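PDB 4MYK: formiminoglutamase from Trypanosoma cruzi, which catalyses the manganese-dependent hydrolysis of N-formimino-L-glutamate to L-glutamate and formamide, using an arginase-like α/β fold. Local coordinates for residues A[107-112]-A[130-135]; A[126-131]-A[230-235]. The protein carries 1 engineered substitution. All coordinates share one frame; numbering follows the deposited sequence.

Contact 1 (A[107-112]-A[130-135])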
ATOM      1  N   THR A 107      -5.091  35.293 -16.717  1.00 24.17           N
ATOM      2  CA  THR A 107      -4.568  36.514 -16.112  1.00 23.74           C
ATOM      3  C   THR A 107      -3.284  36.245 -15.319  1.00 23.83           C
ATOM      4  O   THR A 107      -2.290  36.943 -15.498  1.00 23.69           O
ATOM      5  CB  THR A 107      -5.638  37.244 -15.252  1.00 23.68           C
ATOM      6  OG1 THR A 107      -5.955  36.467 -14.092  1.00 28.46           O
ATOM      7  CG2 THR A 107      -6.906  37.466 -16.058  1.00 22.72           C
ATOM      8  N   VAL A 108      -3.294  35.219 -14.467  1.00 24.53           N
ATOM      9  CA  VAL A 108      -2.088  34.838 -13.722  1.00 24.54           C
ATOM     10  C   VAL A 108      -0.949  34.489 -14.679  1.00 21.40           C
ATOM     11  O   VAL A 108       0.199  34.882 -14.469  1.00 19.31           O
ATOM     12  CB  VAL A 108      -2.331  33.652 -12.744  1.00 19.67           C
ATOM     13  CG1 VAL A 108      -1.030  33.232 -12.097  1.00 20.87           C
ATOM     14  CG2 VAL A 108      -3.317  34.038 -11.676  1.00 20.74           C
ATOM     15  N   LEU A 109      -1.294  33.751 -15.733  1.00 20.67           N
ATOM     16  CA  LEU A 109      -0.346  33.374 -16.777  1.00 24.45           C
ATOM     17  C   LEU A 109       0.206  34.607 -17.491  1.00 26.50           C
ATOM     18  O   LEU A 109       1.418  34.780 -17.614  1.00 24.50           O
ATOM     19  CB  LEU A 109      -1.010  32.451 -17.807  1.00 24.85           C
ATOM     20  CG  LEU A 109      -1.233  30.969 -17.497  1.00 21.01           C
ATOM     21  CD1 LEU A 109      -1.863  30.288 -18.708  1.00 19.79           C
ATOM     22  CD2 LEU A 109       0.081  30.306 -17.122  1.00 16.47           C
ATOM     23  N   ALA A 110      -0.705  35.455 -17.953  1.00 25.04           N
ATOM     24  CA  ALA A 110      -0.362  36.669 -18.685  1.00 29.45           C
ATOM     25  C   ALA A 110       0.669  37.547 -17.974  1.00 25.04           C
ATOM     26  O   ALA A 110       1.436  38.252 -18.627  1.00 25.65           O
ATOM     27  CB  ALA A 110      -1.627  37.474 -18.996  1.00 23.62           C
ATOM     28  N   ARG A 111       0.698  37.518 -16.646  1.00 27.00           N
ATOM     29  CA  ARG A 111       1.608  38.418 -15.928  1.00 27.88           C
ATOM     30  C   ARG A 111       2.856  37.709 -15.450  1.00 30.18           C
ATOM     31  O   ARG A 111       3.640  38.262 -14.690  1.00 30.72           O
ATOM     32  CB  ARG A 111       0.921  39.116 -14.749  1.00 30.08           C
ATOM     33  CG  ARG A 111       0.942  38.331 -13.472  1.00 24.28           C
ATOM     34  CD  ARG A 111       0.351  39.122 -12.321  1.00 33.43           C
ATOM     35  NE  ARG A 111       0.139  38.240 -11.179  1.00 40.85           N
ATOM     36  CZ  ARG A 111      -1.019  37.655 -10.905  1.00 30.46           C
ATOM     37  NH1 ARG A 111      -2.067  37.892 -11.676  1.00 30.94           N
ATOM     38  NH2 ARG A 111      -1.126  36.850  -9.860  1.00 25.50           N
ATOM     39  N   GLY A 112       3.035  36.470 -15.887  1.00 30.79           N
ATOM     40  CA  GLY A 112       4.230  35.728 -15.536  1.00 29.11           C
ATOM     41  C   GLY A 112       4.175  34.913 -14.256  1.00 24.62           C
ATOM     42  O   GLY A 112       5.134  34.220 -13.943  1.00 25.57           O
ATOM     43  N   ARG A 130      -7.178  25.917 -22.254  1.00 20.38           N
ATOM     44  CA  ARG A 130      -7.499  27.048 -23.127  1.00 19.81           C
ATOM     45  C   ARG A 130      -6.827  28.334 -22.649  1.00 20.42           C
ATOM     46  O   ARG A 130      -6.347  29.134 -23.457  1.00 22.51           O
ATOM     47  CB  ARG A 130      -9.012  27.230 -23.251  1.00 19.95           C
ATOM     48  CG  ARG A 130      -9.677  26.175 -24.119  1.00 20.65           C
ATOM     49  CD  ARG A 130     -11.132  26.493 -24.393  1.00 18.22           C
ATOM     50  NE  ARG A 130     -11.939  26.531 -23.175  1.00 25.30           N
ATOM     51  CZ  ARG A 130     -12.539  25.470 -22.646  1.00 25.96           C
ATOM     52  NH1 ARG A 130     -12.403  24.280 -23.224  1.00 23.40           N
ATOM     53  NH2 ARG A 130     -13.268  25.600 -21.543  1.00 22.69           N
ATOM     54  N   ALA A 131      -6.793  28.527 -21.331  1.00 20.60           N
ATOM     55  CA  ALA A 131      -5.990  29.592 -20.727  1.00 20.41           C
ATOM     56  C   ALA A 131      -4.534  29.548 -21.215  1.00 22.59           C
ATOM     57  O   ALA A 131      -3.918  30.594 -21.440  1.00 22.28           O
ATOM     58  CB  ALA A 131      -6.054  29.520 -19.193  1.00 18.66           C
ATOM     59  N   MET A 132      -4.000  28.334 -21.374  1.00 20.73           N
ATOM     60  CA  MET A 132      -2.638  28.128 -21.874  1.00 20.84           C
ATOM     61  C   MET A 132      -2.529  28.455 -23.356  1.00 21.87           C
ATOM     62  O   MET A 132      -1.583  29.111 -23.778  1.00 22.70           O
ATOM     63  CB  MET A 132      -2.165  26.687 -21.648  1.00 17.87           C
ATOM     64  CG  MET A 132      -1.806  26.328 -20.207  1.00 17.31           C
ATOM     65  SD  MET A 132      -0.283  27.052 -19.559  1.00 23.24           S
ATOM     66  CE  MET A 132       0.963  26.276 -20.608  1.00 20.50           C
ATOM     67  N   LEU A 133      -3.498  27.982 -24.136  1.00 20.87           N
ATOM     68  CA  LEU A 133      -3.511  28.208 -25.579  1.00 22.53           C
ATOM     69  C   LEU A 133      -3.688  29.680 -25.938  1.00 24.07           C
ATOM     70  O   LEU A 133      -3.356  30.095 -27.050  1.00 27.90           O
ATOM     71  CB  LEU A 133      -4.609  27.382 -26.254  1.00 23.60           C
ATOM     72  CG  LEU A 133      -4.535  25.855 -26.130  1.00 21.65           C
ATOM     73  CD1 LEU A 133      -5.740  25.211 -26.819  1.00 22.60           C
ATOM     74  CD2 LEU A 133      -3.226  25.323 -26.696  1.00 21.11           C
ATOM     75  N   ARG A 134      -4.223  30.459 -25.003  1.00 20.24           N
ATOM     76  CA  ARG A 134      -4.347  31.900 -25.196  1.00 21.13           C
ATOM     77  C   ARG A 134      -3.044  32.559 -24.819  1.00 23.33           C
ATOM     78  O   ARG A 134      -2.571  33.463 -25.504  1.00 26.48           O
ATOM     79  CB  ARG A 134      -5.464  32.492 -24.329  1.00 21.23           C
ATOM     80  CG  ARG A 134      -6.879  32.239 -24.822  1.00 23.07           C
ATOM     81  CD  ARG A 134      -7.877  32.714 -23.766  1.00 27.83           C
ATOM     82  NE  ARG A 134      -7.649  34.117 -23.438  1.00 28.32           N
ATOM     83  CZ  ARG A 134      -8.070  34.722 -22.331  1.00 27.71           C
ATOM     84  NH1 ARG A 134      -8.747  34.055 -21.410  1.00 25.32           N
ATOM     85  NH2 ARG A 134      -7.797  36.009 -22.142  1.00 29.96           N
ATOM     86  N   ALA A 135      -2.469  32.112 -23.711  1.00 19.91           N
ATOM     87  CA  ALA A 135      -1.267  32.738 -23.185  1.00 22.02           C
ATOM     88  C   ALA A 135      -0.033  32.496 -24.065  1.00 25.82           C
ATOM     89  O   ALA A 135       0.819  33.382 -24.192  1.00 25.17           O
ATOM     90  CB  ALA A 135      -1.015  32.290 -21.743  1.00 21.67           C
TER
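With CG of Leu109 set opposite its own carbonyl carbon (chi1 -78°) and the rest of the chain extended, the CD1 methyl reaches across from the last turn of helix 94-110 to helix 125-135. Met132 starts with a similar first torsion, but the bend at chi2 (-72°) turns its sulfur toward Leu109, and a further bend at chi3 directs the terminal CE methyl; the two side chains meet at about a right angle. Leu109 CD1 touches three groups of helix 125-135. Leu109 CD1 lies 3.7 Å from Met132 SD and equally far from Ala135 CB. The third is the carbonyl oxygen of Ala131, 3.4 Å from Leu109 CD1, which already accepts the helical bond from Ala135 N. At the other end of the leucine, Leu109 CB rests 3.9 Å from Ala135 CB. Beyond this patch, Arg130 reaches back to Glu102 of helix 94-110 in a salt bridge, while Arg134 makes a cation-pi contact with Phe106. Since no hydrogen bond spans the two segments, their fit depends on shape and dispersion, a branched tip laid among two small residues and a polarisable sulfur.

Contact 2 (A[126-131]-A[230-235])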
ATOM      1  N   ALA A 126      -9.998  21.470 -19.111  1.00 19.26           N
ATOM      2  CA  ALA A 126     -10.334  22.094 -20.385  1.00 17.54           C
ATOM      3  C   ALA A 126     -10.153  23.619 -20.324  1.00 18.13           C
ATOM      4  O   ALA A 126      -9.394  24.182 -21.112  1.00 20.16           O
ATOM      5  CB  ALA A 126     -11.736  21.707 -20.828  1.00 18.37           C
ATOM      6  N   PRO A 127     -10.828  24.289 -19.368  1.00 19.49           N
ATOM      7  CA  PRO A 127     -10.629  25.731 -19.166  1.00 18.64           C
ATOM      8  C   PRO A 127      -9.155  26.077 -18.989  1.00 18.99           C
ATOM      9  O   PRO A 127      -8.652  27.023 -19.589  1.00 19.10           O
ATOM     10  CB  PRO A 127     -11.372  25.999 -17.855  1.00 17.90           C
ATOM     11  CG  PRO A 127     -12.399  24.947 -17.771  1.00 19.13           C
ATOM     12  CD  PRO A 127     -11.821  23.733 -18.426  1.00 18.90           C
ATOM     13  N   ASN A 128      -8.481  25.306 -18.141  1.00 18.11           N
ATOM     14  CA  ASN A 128      -7.065  25.493 -17.847  1.00 18.24           C
ATOM     15  C   ASN A 128      -6.174  25.437 -19.083  1.00 18.45           C
ATOM     16  O   ASN A 128      -5.282  26.260 -19.255  1.00 20.82           O
ATOM     17  CB  ASN A 128      -6.608  24.441 -16.834  1.00 18.18           C
ATOM     18  CG  ASN A 128      -7.167  24.687 -15.453  1.00 13.89           C
ATOM     19  OD1 ASN A 128      -7.677  25.765 -15.161  1.00 15.75           O
ATOM     20  ND2 ASN A 128      -7.054  23.692 -14.585  1.00 18.37           N
ATOM     21  N   GLY A 129      -6.418  24.453 -19.936  1.00 18.20           N
ATOM     22  CA  GLY A 129      -5.686  24.324 -21.177  1.00 20.17           C
ATOM     23  C   GLY A 129      -5.928  25.468 -22.148  1.00 19.96           C
ATOM     24  O   GLY A 129      -4.997  25.933 -22.806  1.00 20.64           O
ATOM     25  N   ARG A 130      -7.178  25.917 -22.254  1.00 20.38           N
ATOM     26  CA  ARG A 130      -7.499  27.048 -23.127  1.00 19.81           C
ATOM     27  C   ARG A 130      -6.827  28.334 -22.649  1.00 20.42           C
ATOM     28  O   ARG A 130      -6.347  29.134 -23.457  1.00 22.51           O
ATOM     29  CB  ARG A 130      -9.012  27.230 -23.251  1.00 19.95           C
ATOM     30  CG  ARG A 130      -9.677  26.175 -24.119  1.00 20.65           C
ATOM     31  CD  ARG A 130     -11.132  26.493 -24.393  1.00 18.22           C
ATOM     32  NE  ARG A 130     -11.939  26.531 -23.175  1.00 25.30           N
ATOM     33  CZ  ARG A 130     -12.539  25.470 -22.646  1.00 25.96           C
ATOM     34  NH1 ARG A 130     -12.403  24.280 -23.224  1.00 23.40           N
ATOM     35  NH2 ARG A 130     -13.268  25.600 -21.543  1.00 22.69           N
ATOM     36  N   ALA A 131      -6.793  28.527 -21.331  1.00 20.60           N
ATOM     37  CA  ALA A 131      -5.990  29.592 -20.727  1.00 20.41           C
ATOM     38  C   ALA A 131      -4.534  29.548 -21.215  1.00 22.59           C
ATOM     39  O   ALA A 131      -3.918  30.594 -21.440  1.00 22.28           O
ATOM     40  CB  ALA A 131      -6.054  29.520 -19.193  1.00 18.66           C
ATOM     41  N   ASN A 230       6.205  25.694 -22.472  1.00 19.59           N
ATOM     42  CA  ASN A 230       4.893  26.101 -22.005  1.00 20.01           C
ATOM     43  C   ASN A 230       4.023  24.898 -21.701  1.00 20.93           C
ATOM     44  O   ASN A 230       2.890  24.792 -22.175  1.00 20.77           O
ATOM     45  CB  ASN A 230       4.223  26.993 -23.050  1.00 20.61           C
ATOM     46  CG  ASN A 230       5.062  28.201 -23.396  1.00 21.40           C
ATOM     47  OD1 ASN A 230       5.642  28.838 -22.516  1.00 21.79           O
ATOM     48  ND2 ASN A 230       5.140  28.521 -24.678  1.00 23.56           N
ATOM     49  N   THR A 231       4.576  23.994 -20.903  1.00 20.04           N
ATOM     50  CA  THR A 231       3.901  22.759 -20.544  1.00 16.08           C
ATOM     51  C   THR A 231       2.898  22.927 -19.393  1.00 17.43           C
ATOM     52  O   THR A 231       3.202  23.508 -18.351  1.00 19.28           O
ATOM     53  CB  THR A 231       4.915  21.671 -20.211  1.00 17.84           C
ATOM     54  OG1 THR A 231       5.664  21.361 -21.385  1.00 20.21           O
ATOM     55  CG2 THR A 231       4.217  20.430 -19.748  1.00 15.24           C
ATOM     56  N   PHE A 232       1.688  22.430 -19.636  1.00 18.66           N
ATOM     57  CA  PHE A 232       0.611  22.347 -18.656  1.00 17.06           C
ATOM     58  C   PHE A 232       0.743  20.990 -17.965  1.00 17.22           C
ATOM     59  O   PHE A 232       0.564  19.947 -18.602  1.00 17.43           O
ATOM     60  CB  PHE A 232      -0.738  22.475 -19.386  1.00 13.03           C
ATOM     61  CG  PHE A 232      -1.936  22.180 -18.536  1.00 14.67           C
ATOM     62  CD1 PHE A 232      -1.877  22.244 -17.149  1.00 16.83           C
ATOM     63  CD2 PHE A 232      -3.144  21.847 -19.127  1.00 18.10           C
ATOM     64  CE1 PHE A 232      -3.001  21.971 -16.370  1.00 15.94           C
ATOM     65  CE2 PHE A 232      -4.270  21.579 -18.347  1.00 17.94           C
ATOM     66  CZ  PHE A 232      -4.187  21.639 -16.966  1.00 16.32           C
ATOM     67  N   PHE A 233       1.079  21.011 -16.674  1.00 17.26           N
ATOM     68  CA  PHE A 233       1.274  19.788 -15.896  1.00 15.63           C
ATOM     69  C   PHE A 233      -0.027  19.441 -15.181  1.00 15.76           C
ATOM     70  O   PHE A 233      -0.343  20.008 -14.138  1.00 14.08           O
ATOM     71  CB  PHE A 233       2.434  19.956 -14.906  1.00 17.14           C
ATOM     72  CG  PHE A 233       2.839  18.678 -14.203  1.00 23.12           C
ATOM     73  CD1 PHE A 233       3.161  17.532 -14.929  1.00 19.22           C
ATOM     74  CD2 PHE A 233       2.925  18.628 -12.812  1.00 18.49           C
ATOM     75  CE1 PHE A 233       3.536  16.356 -14.270  1.00 14.76           C
ATOM     76  CE2 PHE A 233       3.305  17.463 -12.166  1.00 14.61           C
ATOM     77  CZ  PHE A 233       3.608  16.333 -12.895  1.00 13.62           C
ATOM     78  N   SER A 234      -0.780  18.517 -15.776  1.00 14.55           N
ATOM     79  CA  SER A 234      -2.119  18.155 -15.306  1.00 15.74           C
ATOM     80  C   SER A 234      -2.076  16.815 -14.577  1.00 14.93           C
ATOM     81  O   SER A 234      -1.819  15.770 -15.187  1.00 16.37           O
ATOM     82  CB  SER A 234      -3.098  18.077 -16.484  1.00 16.06           C
ATOM     83  OG  SER A 234      -4.441  17.941 -16.047  1.00 17.51           O
ATOM     84  N   PHE A 235      -2.326  16.845 -13.275  1.00 15.01           N
ATOM     85  CA  PHE A 235      -2.143  15.654 -12.450  1.00 15.85           C
ATOM     86  C   PHE A 235      -3.434  15.112 -11.859  1.00 16.36           C
ATOM     87  O   PHE A 235      -3.839  15.540 -10.781  1.00 16.51           O
ATOM     88  CB  PHE A 235      -1.173  15.940 -11.307  1.00 12.38           C
ATOM     89  CG  PHE A 235      -0.393  14.733 -10.863  1.00 14.00           C
ATOM     90  CD1 PHE A 235      -1.028  13.525 -10.642  1.00 12.07           C
ATOM     91  CD2 PHE A 235       0.985  14.803 -10.685  1.00 13.41           C
ATOM     92  CE1 PHE A 235      -0.313  12.419 -10.237  1.00 13.82           C
ATOM     93  CE2 PHE A 235       1.707  13.688 -10.272  1.00 15.32           C
ATOM     94  CZ  PHE A 235       1.058  12.503 -10.053  1.00 13.17           C
TER
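Phe232 meets Asn128 and Gly129 through van der Waals contact. The first torsion of the phenylalanine places CG opposite its backbone N (chi1 170°), sending the ring out of strand 231-236 to helix 125-135. Its far end is the part that touches: Phe232 CZ is 3.7 Å from Asn128 CB, and Phe232 CE2 is 3.9 Å from Gly129 N. Both approaches are oblique to the ring. At Gly129 the ring meets the backbone N and CA of the helix, and the CA atoms of Gly129 and Phe232 are 7.1 Å apart. One face of the Phe232 ring is occupied from within its own strand by Ser234 CB, 3.7 Å above the plane and displaced toward the rim.

The polar interactions run through a third element. Asn128 ND2 is hydrogen-bonded to OD2 of Asp278, and Ser234 OG to OD1 of the same carboxylate, so one aspartate on strand 274-280 bridges helix and strand beside the aromatic ring and satisfies polar groups buried there.

Backbone hydrogen bonds fix the strand itself: Phe232 pairs with Gly141 and Ile143 on one neighbour, Thr231 with Met275 of strand 274-280 and Thr273 just before it. The contact is thus helix-on-sheet packing in the interior of the α/β fold. Strand 231-236 runs between strands 274-280 and 141-145, with Met276 and Val142 touching Phe232 from them, while Leu101 and Val105 of helix 94-110 press on Asn128.

Overall arrangement
Contacts 1 and 2 illustrate how a single helix can serve two layers of an α/β fold. Helix 125-135 belongs to both: it packs against helix 94-110 in contact 1 and against the parallel sheet in contact 2, and the ranges overlap at Arg130 and Ala131. Their centres are about 10 Å apart, contact 2 lying about 8 Å from the centre of the chain and contact 1 about 16 Å. In sequence, 107-112 and 126-135 lie close together, whereas 230-235 comes about a hundred residues later. Met132 also joins them directly, Met132 CE lying 4.0 Å from Phe232 N. Strand 231-236 ends at Asp236, a manganese ligand, as is Asp238 two residues on, so contact 2 is on the strand leading to the metal site.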